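Local atomic coordinates of esterase family protein (PDB entry 6VHE), a protein that probably hydrolyses carboxylic esters and the thioester S-formylglutathione, as a serine hydrolase of the esterase D family with an alpha/beta-hydrolase fold. Residues G49-E54 with L158-F163; T55-Y60 with H236-W241; H81-N86 with H122-Y127. All blocks are in the same frame, centred on the assembly; numbering follows the deposited sequence.

Contact 1 (G49-E54 with L158-F163). With 6WG ((2~{R})-2-phenylpiperidine-1-carbaldehyde), chain E.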
loop_
_atom_site.group_PDB
_atom_site.type_symbol
_atom_site.label_atom_id
_atom_site.label_comp_id
_atom_site.label_asym_id
_atom_site.label_seq_id
_atom_site.Cartn_x
_atom_site.Cartn_y
_atom_site.Cartn_z
ATOM N N GLY A 49 -7.549 -4.832 18.139
ATOM C CA GLY A 49 -7.171 -4.728 19.532
ATOM C C GLY A 49 -6.029 -3.744 19.750
ATOM O O GLY A 49 -5.515 -3.116 18.823
ATOM N N LEU A 50 -5.635 -3.608 21.016
ATOM C CA LEU A 50 -4.630 -2.612 21.372
ATOM C C LEU A 50 -3.280 -3.023 20.803
ATOM O O LEU A 50 -2.865 -4.174 20.947
ATOM C CB LEU A 50 -4.534 -2.451 22.890
ATOM C CG LEU A 50 -3.514 -1.419 23.395
ATOM C CD1 LEU A 50 -3.930 -0.004 23.003
ATOM C CD2 LEU A 50 -3.339 -1.523 24.915
ATOM N N SER A 51 -2.613 -2.079 20.131
ATOM C CA SER A 51 -1.314 -2.190 19.460
ATOM C C SER A 51 -1.460 -2.670 18.014
ATOM O O SER A 51 -0.485 -2.608 17.261
ATOM C CB SER A 51 -0.307 -3.096 20.198
ATOM O OG SER A 51 -0.560 -4.468 19.918
ATOM N N SER A 52 -2.651 -3.118 17.596
ATOM C CA SER A 52 -2.913 -3.438 16.199
ATOM C C SER A 52 -3.375 -2.186 15.453
ATOM O O SER A 52 -3.529 -1.112 16.032
ATOM C CB SER A 52 -3.950 -4.561 16.090
ATOM O OG SER A 52 -3.426 -5.806 16.531
ATOM N N ASP A 53 -3.610 -2.319 14.151
ATOM C CA ASP A 53 -4.075 -1.182 13.345
ATOM C C ASP A 53 -4.880 -1.726 12.166
ATOM O O ASP A 53 -5.342 -2.874 12.191
ATOM C CB ASP A 53 -2.889 -0.274 12.935
ATOM C CG ASP A 53 -1.938 -0.914 11.899
ATOM O OD1 ASP A 53 -2.166 -2.052 11.432
ATOM O OD2 ASP A 53 -0.930 -0.257 11.544
ATOM N N GLU A 54 -5.043 -0.906 11.128
ATOM C CA GLU A 54 -5.870 -1.286 9.995
ATOM C C GLU A 54 -5.269 -2.412 9.163
ATOM O O GLU A 54 -5.996 -2.991 8.353
ATOM C CB GLU A 54 -6.151 -0.062 9.095
ATOM C CG GLU A 54 -5.020 0.319 8.110
ATOM C CD GLU A 54 -3.830 0.995 8.792
ATOM O OE1 GLU A 54 -3.909 1.242 10.004
ATOM O OE2 GLU A 54 -2.810 1.283 8.119
ATOM N N LEU A 158 -4.604 -1.155 32.781
ATOM C CA LEU A 158 -3.519 -1.886 32.136
ATOM C C LEU A 158 -2.296 -0.985 31.958
ATOM O O LEU A 158 -2.415 0.178 31.562
ATOM C CB LEU A 158 -4.009 -2.427 30.781
ATOM C CG LEU A 158 -3.082 -3.147 29.804
ATOM C CD1 LEU A 158 -2.862 -4.596 30.219
ATOM C CD2 LEU A 158 -3.678 -3.083 28.421
ATOM N N GLU A 159 -1.120 -1.510 32.291
ATOM C CA GLU A 159 0.131 -0.774 32.080
ATOM C C GLU A 159 0.826 -1.204 30.786
ATOM O O GLU A 159 2.012 -1.523 30.762
ATOM C CB GLU A 159 1.053 -0.942 33.281
ATOM C CG GLU A 159 1.779 0.348 33.671
ATOM C CD GLU A 159 0.967 1.233 34.608
ATOM O OE1 GLU A 159 0.818 0.868 35.799
ATOM O OE2 GLU A 159 0.465 2.286 34.149
ATOM N N TRP A 160 0.078 -1.191 29.688
ATOM C CA TRP A 160 0.582 -1.611 28.388
ATOM C C TRP A 160 1.568 -0.588 27.827
ATOM O O TRP A 160 1.547 0.599 28.175
ATOM C CB TRP A 160 -0.581 -1.805 27.419
ATOM C CG TRP A 160 -0.191 -2.206 26.001
ATOM C CD1 TRP A 160 0.084 -1.362 24.950
ATOM C CD2 TRP A 160 -0.081 -3.539 25.478
ATOM N NE1 TRP A 160 0.377 -2.091 23.821
ATOM C CE2 TRP A 160 0.280 -3.428 24.117
ATOM C CE3 TRP A 160 -0.245 -4.816 26.030
ATOM C CZ2 TRP A 160 0.479 -4.545 23.301
ATOM C CZ3 TRP A 160 -0.046 -5.926 25.217
ATOM C CH2 TRP A 160 0.310 -5.781 23.867
ATOM N N ASN A 161 2.429 -1.071 26.932
ATOM C CA ASN A 161 3.475 -0.263 26.318
ATOM C C ASN A 161 2.921 1.050 25.777
ATOM O O ASN A 161 2.063 1.057 24.890
ATOM C CB ASN A 161 4.135 -1.068 25.196
ATOM C CG ASN A 161 5.413 -0.437 24.706
ATOM O OD1 ASN A 161 5.882 0.557 25.263
ATOM N ND2 ASN A 161 5.999 -1.020 23.669
ATOM N N ASP A 162 3.379 2.159 26.361
ATOM C CA ASP A 162 3.068 3.517 25.920
ATOM C C ASP A 162 1.582 3.869 26.005
ATOM O O ASP A 162 1.158 4.869 25.426
ATOM C CB ASP A 162 3.567 3.740 24.485
ATOM C CG ASP A 162 4.050 5.144 24.253
ATOM O OD1 ASP A 162 4.736 5.688 25.129
ATOM O OD2 ASP A 162 3.753 5.691 23.175
ATOM N N PHE A 163 0.773 3.072 26.692
ATOM C CA PHE A 163 -0.669 3.293 26.734
ATOM C C PHE A 163 -1.034 4.337 27.790
ATOM O O PHE A 163 -0.526 4.295 28.914
ATOM C CB PHE A 163 -1.365 1.960 27.024
ATOM C CG PHE A 163 -2.853 2.064 27.220
ATOM C CD1 PHE A 163 -3.691 2.263 26.142
ATOM C CD2 PHE A 163 -3.414 1.918 28.490
ATOM C CE1 PHE A 163 -5.068 2.340 26.311
ATOM C CE2 PHE A 163 -4.788 1.996 28.675
ATOM C CZ PHE A 163 -5.620 2.210 27.574
HETATM C C4 6WG E . -6.360 -6.174 28.067
HETATM C C7 6WG E . -5.571 -6.293 26.764
HETATM C C6 6WG E . -6.684 -7.025 30.309
HETATM C C9 6WG E . -3.964 -7.645 25.664
HETATM C C8 6WG E . -5.364 -7.716 26.277
HETATM C C1 6WG E . -7.641 -6.056 30.542
HETATM C C2 6WG E . -7.928 -5.152 29.538
HETATM C C3 6WG E . -7.288 -5.191 28.308
HETATM C C5 6WG E . -6.046 -7.065 29.077
HETATM C C10 6WG E . -3.506 -6.214 25.285
HETATM C C11 6WG E . -4.581 -5.139 24.989
HETATM N N1 6WG E . -5.856 -5.483 25.584
HETATM C C12 6WG E . -6.837 -5.888 24.575
HETATM O O1 6WG E . -6.783 -5.274 23.355
#
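At the oxyanion hole of this alpha/beta-hydrolase, Leu50 reaches across to Trp160 while its backbone N donates to the carbonyl oxygen of the Ser123-bound carbamoyl group. This bond from Leu50 N to O1 of the ligand is 3.1 Å long and almost straight, at 174°; Met124 N is the second donor to the same oxygen. Leu50 CG lies trans to its backbone N (chi1 -180°), which sends the two methyls into the 158-163 loop. CD2 lies over one face of the Trp160 indole, 3.6 Å from the centroid of the five-membered ring and 22° off its normal, a CH-pi contact. The same methyl meets Leu158 CD2 at 3.9 Å, while Leu50 CD1 turns to Phe163 CD1, also at 3.9 Å. Farther along the indole, Ser51 CB approaches Trp160 CZ2 at 3.5 Å, and Ser51 OG makes a short hydrogen bond (2.5 Å) to Leu50 O. Trp160 CZ3 touches C10 of the ligand's piperidine at 3.5 Å, so the indole contacts both Leu50 and the ligand and forms part of the pocket wall. Paired oxyanion donors, one after a central parallel strand and one after the nucleophile, are characteristic of alpha/beta-hydrolases.

Contact 2 (T55-Y60 with H236-W241). With 6WG ((2~{R})-2-phenylpiperidine-1-carbaldehyde), chain E.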
loop_
_atom_site.group_PDB
_atom_site.type_symbol
_atom_site.label_atom_id
_atom_site.label_comp_id
_atom_site.label_asym_id
_atom_site.label_seq_id
_atom_site.Cartn_x
_atom_site.Cartn_y
_atom_site.Cartn_z
ATOM N N THR A 55 -3.980 -2.743 9.333
ATOM C CA THR A 55 -3.344 -3.762 8.502
ATOM C C THR A 55 -3.321 -5.142 9.146
ATOM O O THR A 55 -3.100 -6.131 8.443
ATOM C CB THR A 55 -1.888 -3.381 8.179
ATOM O OG1 THR A 55 -1.086 -3.551 9.358
ATOM C CG2 THR A 55 -1.798 -1.925 7.727
ATOM N N THR A 56 -3.519 -5.242 10.455
ATOM C CA THR A 56 -3.041 -6.454 11.107
ATOM C C THR A 56 -4.014 -7.617 10.987
ATOM O O THR A 56 -3.582 -8.759 11.106
ATOM C CB THR A 56 -2.703 -6.174 12.572
ATOM O OG1 THR A 56 -3.742 -5.396 13.160
ATOM C CG2 THR A 56 -1.394 -5.390 12.660
ATOM N N TYR A 57 -5.302 -7.375 10.732
ATOM C CA TYR A 57 -6.168 -8.519 10.436
ATOM C C TYR A 57 -5.785 -9.178 9.114
ATOM O O TYR A 57 -5.753 -10.413 9.017
ATOM C CB TYR A 57 -7.643 -8.107 10.436
ATOM C CG TYR A 57 -8.361 -8.579 11.687
ATOM C CD1 TYR A 57 -8.652 -9.934 11.871
ATOM C CD2 TYR A 57 -8.724 -7.692 12.693
ATOM C CE1 TYR A 57 -9.301 -10.388 13.010
ATOM C CE2 TYR A 57 -9.372 -8.145 13.855
ATOM C CZ TYR A 57 -9.653 -9.493 13.998
ATOM O OH TYR A 57 -10.292 -9.961 15.127
ATOM N N MET A 58 -5.494 -8.384 8.076
ATOM C CA MET A 58 -5.021 -8.984 6.827
ATOM C C MET A 58 -3.743 -9.771 7.059
ATOM O O MET A 58 -3.577 -10.879 6.533
ATOM C CB MET A 58 -4.786 -7.913 5.753
ATOM C CG MET A 58 -4.159 -8.468 4.442
ATOM S SD MET A 58 -2.338 -8.527 4.451
ATOM C CE MET A 58 -1.979 -6.764 4.535
ATOM N N ARG A 59 -2.829 -9.220 7.859
ATOM C CA ARG A 59 -1.502 -9.816 7.975
ATOM C C ARG A 59 -1.504 -11.115 8.783
ATOM O O ARG A 59 -0.805 -12.071 8.422
ATOM C CB ARG A 59 -0.548 -8.794 8.594
ATOM C CG ARG A 59 -0.271 -7.607 7.655
ATOM C CD ARG A 59 0.214 -6.401 8.444
ATOM N NE ARG A 59 1.552 -6.621 8.985
ATOM C CZ ARG A 59 2.262 -5.682 9.593
ATOM N NH1 ARG A 59 1.748 -4.464 9.735
ATOM N NH2 ARG A 59 3.474 -5.959 10.059
ATOM N N TYR A 60 -2.260 -11.178 9.879
ATOM C CA TYR A 60 -2.103 -12.266 10.838
ATOM C C TYR A 60 -3.233 -13.288 10.801
ATOM O O TYR A 60 -3.192 -14.259 11.569
ATOM C CB TYR A 60 -1.954 -11.688 12.265
ATOM C CG TYR A 60 -0.788 -10.732 12.381
ATOM C CD1 TYR A 60 0.425 -11.010 11.756
ATOM C CD2 TYR A 60 -0.899 -9.556 13.097
ATOM C CE1 TYR A 60 1.497 -10.143 11.848
ATOM C CE2 TYR A 60 0.168 -8.681 13.198
ATOM C CZ TYR A 60 1.357 -8.976 12.570
ATOM O OH TYR A 60 2.412 -8.100 12.669
ATOM N N HIS A 236 -4.929 -15.633 24.016
ATOM C CA HIS A 236 -5.160 -14.257 23.597
ATOM C C HIS A 236 -4.198 -13.899 22.459
ATOM O O HIS A 236 -3.226 -13.166 22.640
ATOM C CB HIS A 236 -5.006 -13.325 24.804
ATOM C CG HIS A 236 -5.566 -11.959 24.579
ATOM N ND1 HIS A 236 -6.875 -11.638 24.864
ATOM C CD2 HIS A 236 -5.007 -10.842 24.055
ATOM C CE1 HIS A 236 -7.092 -10.374 24.548
ATOM N NE2 HIS A 236 -5.979 -9.873 24.040
ATOM N N ASP A 237 -4.465 -14.443 21.260
ATOM C CA ASP A 237 -3.537 -14.224 20.149
ATOM C C ASP A 237 -4.231 -14.418 18.803
ATOM O O ASP A 237 -5.385 -14.844 18.716
ATOM C CB ASP A 237 -2.300 -15.130 20.250
ATOM C CG ASP A 237 -2.648 -16.612 20.336
ATOM O OD1 ASP A 237 -3.727 -17.027 19.864
ATOM O OD2 ASP A 237 -1.821 -17.368 20.881
ATOM N N TYR A 238 -3.491 -14.105 17.743
ATOM C CA TYR A 238 -4.060 -14.140 16.403
ATOM C C TYR A 238 -4.250 -15.557 15.869
ATOM O O TYR A 238 -5.059 -15.752 14.955
ATOM C CB TYR A 238 -3.185 -13.330 15.455
ATOM C CG TYR A 238 -3.593 -11.887 15.390
ATOM C CD1 TYR A 238 -4.728 -11.498 14.684
ATOM C CD2 TYR A 238 -2.854 -10.909 16.038
ATOM C CE1 TYR A 238 -5.112 -10.158 14.615
ATOM C CE2 TYR A 238 -3.231 -9.572 15.973
ATOM C CZ TYR A 238 -4.353 -9.203 15.260
ATOM O OH TYR A 238 -4.724 -7.868 15.204
ATOM N N ALA A 239 -3.539 -16.551 16.408
ATOM C CA ALA A 239 -3.912 -17.923 16.090
ATOM C C ALA A 239 -5.363 -18.169 16.477
ATOM O O ALA A 239 -6.139 -18.712 15.685
ATOM C CB ALA A 239 -2.978 -18.919 16.780
ATOM N N TYR A 240 -5.770 -17.700 17.658
ATOM C CA TYR A 240 -7.156 -17.874 18.071
ATOM C C TYR A 240 -8.103 -16.998 17.248
ATOM O O TYR A 240 -9.148 -17.468 16.785
ATOM C CB TYR A 240 -7.311 -17.574 19.568
ATOM C CG TYR A 240 -8.747 -17.636 20.005
ATOM C CD1 TYR A 240 -9.391 -18.857 20.140
ATOM C CD2 TYR A 240 -9.476 -16.471 20.255
ATOM C CE1 TYR A 240 -10.719 -18.929 20.531
ATOM C CE2 TYR A 240 -10.816 -16.531 20.644
ATOM C CZ TYR A 240 -11.427 -17.768 20.778
ATOM O OH TYR A 240 -12.744 -17.857 21.167
ATOM N N TRP A 241 -7.768 -15.714 17.058
ATOM C CA TRP A 241 -8.702 -14.828 16.364
ATOM C C TRP A 241 -8.886 -15.224 14.897
ATOM O O TRP A 241 -9.972 -15.028 14.335
ATOM C CB TRP A 241 -8.241 -13.370 16.507
ATOM C CG TRP A 241 -8.227 -12.977 17.972
ATOM C CD1 TRP A 241 -9.180 -13.276 18.904
ATOM C CD2 TRP A 241 -7.196 -12.257 18.668
ATOM N NE1 TRP A 241 -8.813 -12.770 20.141
ATOM C CE2 TRP A 241 -7.596 -12.150 20.018
ATOM C CE3 TRP A 241 -5.980 -11.685 18.277
ATOM C CZ2 TRP A 241 -6.818 -11.501 20.978
ATOM C CZ3 TRP A 241 -5.205 -11.052 19.234
ATOM C CH2 TRP A 241 -5.629 -10.960 20.566
HETATM C C4 6WG E . -6.360 -6.174 28.067
HETATM C C7 6WG E . -5.571 -6.293 26.764
HETATM C C6 6WG E . -6.684 -7.025 30.309
HETATM C C9 6WG E . -3.964 -7.645 25.664
HETATM C C8 6WG E . -5.364 -7.716 26.277
HETATM C C1 6WG E . -7.641 -6.056 30.542
HETATM C C2 6WG E . -7.928 -5.152 29.538
HETATM C C3 6WG E . -7.288 -5.191 28.308
HETATM C C5 6WG E . -6.046 -7.065 29.077
HETATM C C10 6WG E . -3.506 -6.214 25.285
HETATM C C11 6WG E . -4.581 -5.139 24.989
HETATM N N1 6WG E . -5.856 -5.483 25.584
HETATM C C12 6WG E . -6.837 -5.888 24.575
HETATM O O1 6WG E . -6.783 -5.274 23.355
HETATM O O HOH W 1 -6.165 -6.111 13.663
#
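The two backbones come nearest at Tyr60 and Tyr238, whose CA atoms lie 6.2 Å apart, where the short helix ending at Tyr60 meets the first turn of helix 238-253. Asp237 caps that second helix, its OD1 accepting from Tyr240 N at 3.1 Å. Tyr238 is the centre of the side-chain contact. Tyr60 CB sits over one face of its ring, 3.9 Å from the centroid and 24° off the normal; a chi1 of -58° then directs the Tyr60 ring so that its CD2 comes to Tyr238 CE2 at 3.7 Å. Trp241 CE3 lies over the opposite face. The edge of the same ring points into the face of Tyr57 in a T-shaped pair, with centroids 5.8 Å apart and planes at 83°. Tyr57 OH, in turn, is hydrogen-bonded to His122 ND1. At the phenol end, a water lies in the plane of the Tyr238 ring and joins its OH, at 2.7 Å, to Thr56 OG1, at 2.6 Å; the Tyr238 hydroxyl also bonds Ser52, and Thr56 OG1 bonds Asp53 O. Beside this cluster, Trp241 CZ2 stands over the centre of the His236 imidazole, 3.5 Å above its plane, and Asp207 binds His236 ND1. The chemistry is therefore aromatic in the middle and polar at the phenol end, where both hydroxyls have more than one partner, and the indole links this cluster to the predicted catalytic histidine.

Contact 3 (H81-N86 with H122-Y127). With 6WG ((2~{R})-2-phenylpiperidine-1-carbaldehyde), chain E.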
loop_
_atom_site.group_PDB
_atom_site.type_symbol
_atom_site.label_atom_id
_atom_site.label_comp_id
_atom_site.label_asym_id
_atom_site.label_seq_id
_atom_site.Cartn_x
_atom_site.Cartn_y
_atom_site.Cartn_z
ATOM N N HIS A 81 -4.601 3.902 20.230
ATOM C CA HIS A 81 -4.768 3.463 21.616
ATOM C C HIS A 81 -6.043 4.017 22.252
ATOM O O HIS A 81 -6.086 4.215 23.466
ATOM C CB HIS A 81 -3.565 3.888 22.466
ATOM C CG HIS A 81 -2.357 3.022 22.297
ATOM N ND1 HIS A 81 -1.320 3.015 23.204
ATOM C CD2 HIS A 81 -2.015 2.139 21.325
ATOM C CE1 HIS A 81 -0.394 2.159 22.807
ATOM N NE2 HIS A 81 -0.788 1.616 21.667
ATOM N N SER A 82 -7.080 4.284 21.459
ATOM C CA SER A 82 -8.189 5.114 21.918
ATOM C C SER A 82 -9.290 4.347 22.635
ATOM O O SER A 82 -10.201 4.983 23.173
ATOM C CB SER A 82 -8.828 5.836 20.736
ATOM O OG SER A 82 -9.438 4.885 19.870
ATOM N N ALA A 83 -9.272 3.015 22.599
ATOM C CA ALA A 83 -10.374 2.211 23.133
ATOM C C ALA A 83 -11.724 2.623 22.536
ATOM O O ALA A 83 -12.773 2.436 23.159
ATOM C CB ALA A 83 -10.421 2.270 24.666
ATOM N N TYR A 84 -11.710 3.168 21.313
ATOM C CA TYR A 84 -12.939 3.478 20.578
ATOM C C TYR A 84 -13.778 4.530 21.297
ATOM O O TYR A 84 -15.006 4.549 21.187
ATOM C CB TYR A 84 -13.753 2.200 20.296
ATOM C CG TYR A 84 -12.946 1.256 19.429
ATOM C CD1 TYR A 84 -12.925 1.401 18.052
ATOM C CD2 TYR A 84 -12.137 0.276 19.998
ATOM C CE1 TYR A 84 -12.145 0.556 17.245
ATOM C CE2 TYR A 84 -11.359 -0.560 19.209
ATOM C CZ TYR A 84 -11.365 -0.412 17.838
ATOM O OH TYR A 84 -10.573 -1.239 17.069
ATOM N N ALA A 85 -13.116 5.431 22.017
ATOM C CA ALA A 85 -13.780 6.516 22.721
ATOM C C ALA A 85 -13.510 7.848 22.035
ATOM O O ALA A 85 -12.483 8.035 21.382
ATOM C CB ALA A 85 -13.303 6.608 24.177
ATOM N N ASN A 86 -14.425 8.793 22.211
ATOM C CA ASN A 86 -14.044 10.190 22.032
ATOM C C ASN A 86 -13.176 10.570 23.225
ATOM O O ASN A 86 -13.679 10.761 24.330
ATOM C CB ASN A 86 -15.266 11.091 21.942
ATOM C CG ASN A 86 -16.086 10.817 20.717
ATOM O OD1 ASN A 86 -15.564 10.371 19.682
ATOM N ND2 ASN A 86 -17.382 11.082 20.814
ATOM N N HIS A 122 -11.650 -7.791 18.453
ATOM C CA HIS A 122 -11.008 -8.552 19.525
ATOM C C HIS A 122 -10.333 -7.632 20.547
ATOM O O HIS A 122 -9.862 -6.540 20.211
ATOM C CB HIS A 122 -9.984 -9.567 18.959
ATOM C CG HIS A 122 -8.781 -8.929 18.344
ATOM N ND1 HIS A 122 -8.731 -8.564 17.015
ATOM C CD2 HIS A 122 -7.587 -8.574 18.880
ATOM C CE1 HIS A 122 -7.556 -8.014 16.757
ATOM N NE2 HIS A 122 -6.843 -8.009 17.871
ATOM N N SER A 123 -10.315 -8.086 21.811
ATOM C CA SER A 123 -9.731 -7.374 22.956
ATOM C C SER A 123 -10.297 -5.960 23.082
ATOM O O SER A 123 -11.497 -5.795 23.324
ATOM C CB SER A 123 -8.196 -7.342 22.855
ATOM O OG SER A 123 -7.589 -6.928 24.076
ATOM N N MET A 124 -9.446 -4.934 22.932
ATOM C CA MET A 124 -9.942 -3.556 22.869
ATOM C C MET A 124 -11.018 -3.400 21.801
ATOM O O MET A 124 -11.940 -2.592 21.954
ATOM C CB MET A 124 -8.782 -2.586 22.597
ATOM C CG MET A 124 -9.153 -1.100 22.584
ATOM S SD MET A 124 -7.725 -0.031 22.186
ATOM C CE MET A 124 -7.718 -0.207 20.385
ATOM N N GLY A 125 -10.925 -4.170 20.714
ATOM C CA GLY A 125 -11.948 -4.105 19.687
ATOM C C GLY A 125 -13.201 -4.878 20.028
ATOM O O GLY A 125 -14.265 -4.592 19.470
ATOM N N GLY A 126 -13.097 -5.866 20.920
ATOM C CA GLY A 126 -14.300 -6.493 21.447
ATOM C C GLY A 126 -15.020 -5.552 22.392
ATOM O O GLY A 126 -16.255 -5.502 22.429
ATOM N N TYR A 127 -14.243 -4.784 23.156
ATOM C CA TYR A 127 -14.778 -3.712 23.982
ATOM C C TYR A 127 -15.470 -2.662 23.121
ATOM O O TYR A 127 -16.602 -2.257 23.401
ATOM C CB TYR A 127 -13.625 -3.123 24.789
ATOM C CG TYR A 127 -13.903 -1.883 25.606
ATOM C CD1 TYR A 127 -13.335 -0.663 25.254
ATOM C CD2 TYR A 127 -14.680 -1.940 26.748
ATOM C CE1 TYR A 127 -13.552 0.473 26.014
ATOM C CE2 TYR A 127 -14.913 -0.811 27.510
ATOM C CZ TYR A 127 -14.343 0.392 27.138
ATOM O OH TYR A 127 -14.561 1.520 27.904
HETATM C C4 6WG E . -6.360 -6.174 28.067
HETATM C C7 6WG E . -5.571 -6.293 26.764
HETATM C C6 6WG E . -6.684 -7.025 30.309
HETATM C C9 6WG E . -3.964 -7.645 25.664
HETATM C C8 6WG E . -5.364 -7.716 26.277
HETATM C C1 6WG E . -7.641 -6.056 30.542
HETATM C C2 6WG E . -7.928 -5.152 29.538
HETATM C C3 6WG E . -7.288 -5.191 28.308
HETATM C C5 6WG E . -6.046 -7.065 29.077
HETATM C C10 6WG E . -3.506 -6.214 25.285
HETATM C C11 6WG E . -4.581 -5.139 24.989
HETATM N N1 6WG E . -5.856 -5.483 25.584
HETATM C C12 6WG E . -6.837 -5.888 24.575
HETATM O O1 6WG E . -6.783 -5.274 23.355
#
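Met124, the first residue of the helix behind the nucleophile, lies along the flank of the type I' turn formed by Ser82 to Ala85, in the groove between the Ala83 backbone and the Tyr84 ring. Its CG stands away from its own backbone N (chi1 -177°) and the chain runs out extended before bending at the sulfur, so SD comes against the turn backbone, 3.4 Å from Ala83 N, while CG rests 3.6 Å from Ala83 CA. The bend carries the terminal CE back to Tyr84, 3.8 Å from CE2. From the turn, Ala83 supplies a small bump: its CB sits in the notch formed by Met124 CG and the Tyr127 ring, reaching Tyr127 CE1 at 3.9 Å. Ala83 O meets that ring at its edge, near the ring plane, and also accepts a hydrogen bond from Lys131 NZ.

Tyr84 is the larger projection. Its ring lies obliquely against the helix start, with CE2 3.5 Å from Met124 O and 3.6 Å from Gly125 CA, where there is no side chain. Tyr84 OH continues past it to bond His48 O. Ser82 OG accepts from Tyr84 N, an ST turn, and is also hydrogen-bonded to Val79 O. Leu155 packs against both Ala83 and Tyr127.

Ser123 occupies the tight strand-to-helix bend of a nucleophile elbow, with phi 54° and psi -116°. Its OG is covalently joined to C12 of the bound group at 1.4 Å, and Met124 N donates to O1 at 2.7 Å. The contact thus separates two chemistries on one residue: the side chain of Met124 makes apolar and sulfur contacts with the turn, whereas its backbone N hydrogen-bonds the oxygen of the carbamoylated serine, consistent with the oxyanion-hole role of this position in alpha/beta-hydrolases.

How the contacts relate
All three contacts surround one ligand-bearing active site on the alpha/beta-hydrolase sheet. Along the chain, segments 49-54 and 55-60 follow strand 42-47 directly, 81-86 and 122-127 come next, then 158-163 and finally 236-241; contact 3 is thus nested inside the loops closed by contacts 1 and 2, whose segments alternate. The centres of contacts 1 and 3 lie about 9 Å apart, of contacts 1 and 2 about 14 Å, and of contacts 2 and 3 about 16 Å. His122, ending strand 117-122, packs on Trp241 and touches Gly49, joining all three. Contact 3 contributes Ser123, contact 2 His236, and contacts 1 and 3 an oxyanion-hole N-H each, so distant regions converge on one predicted catalytic centre.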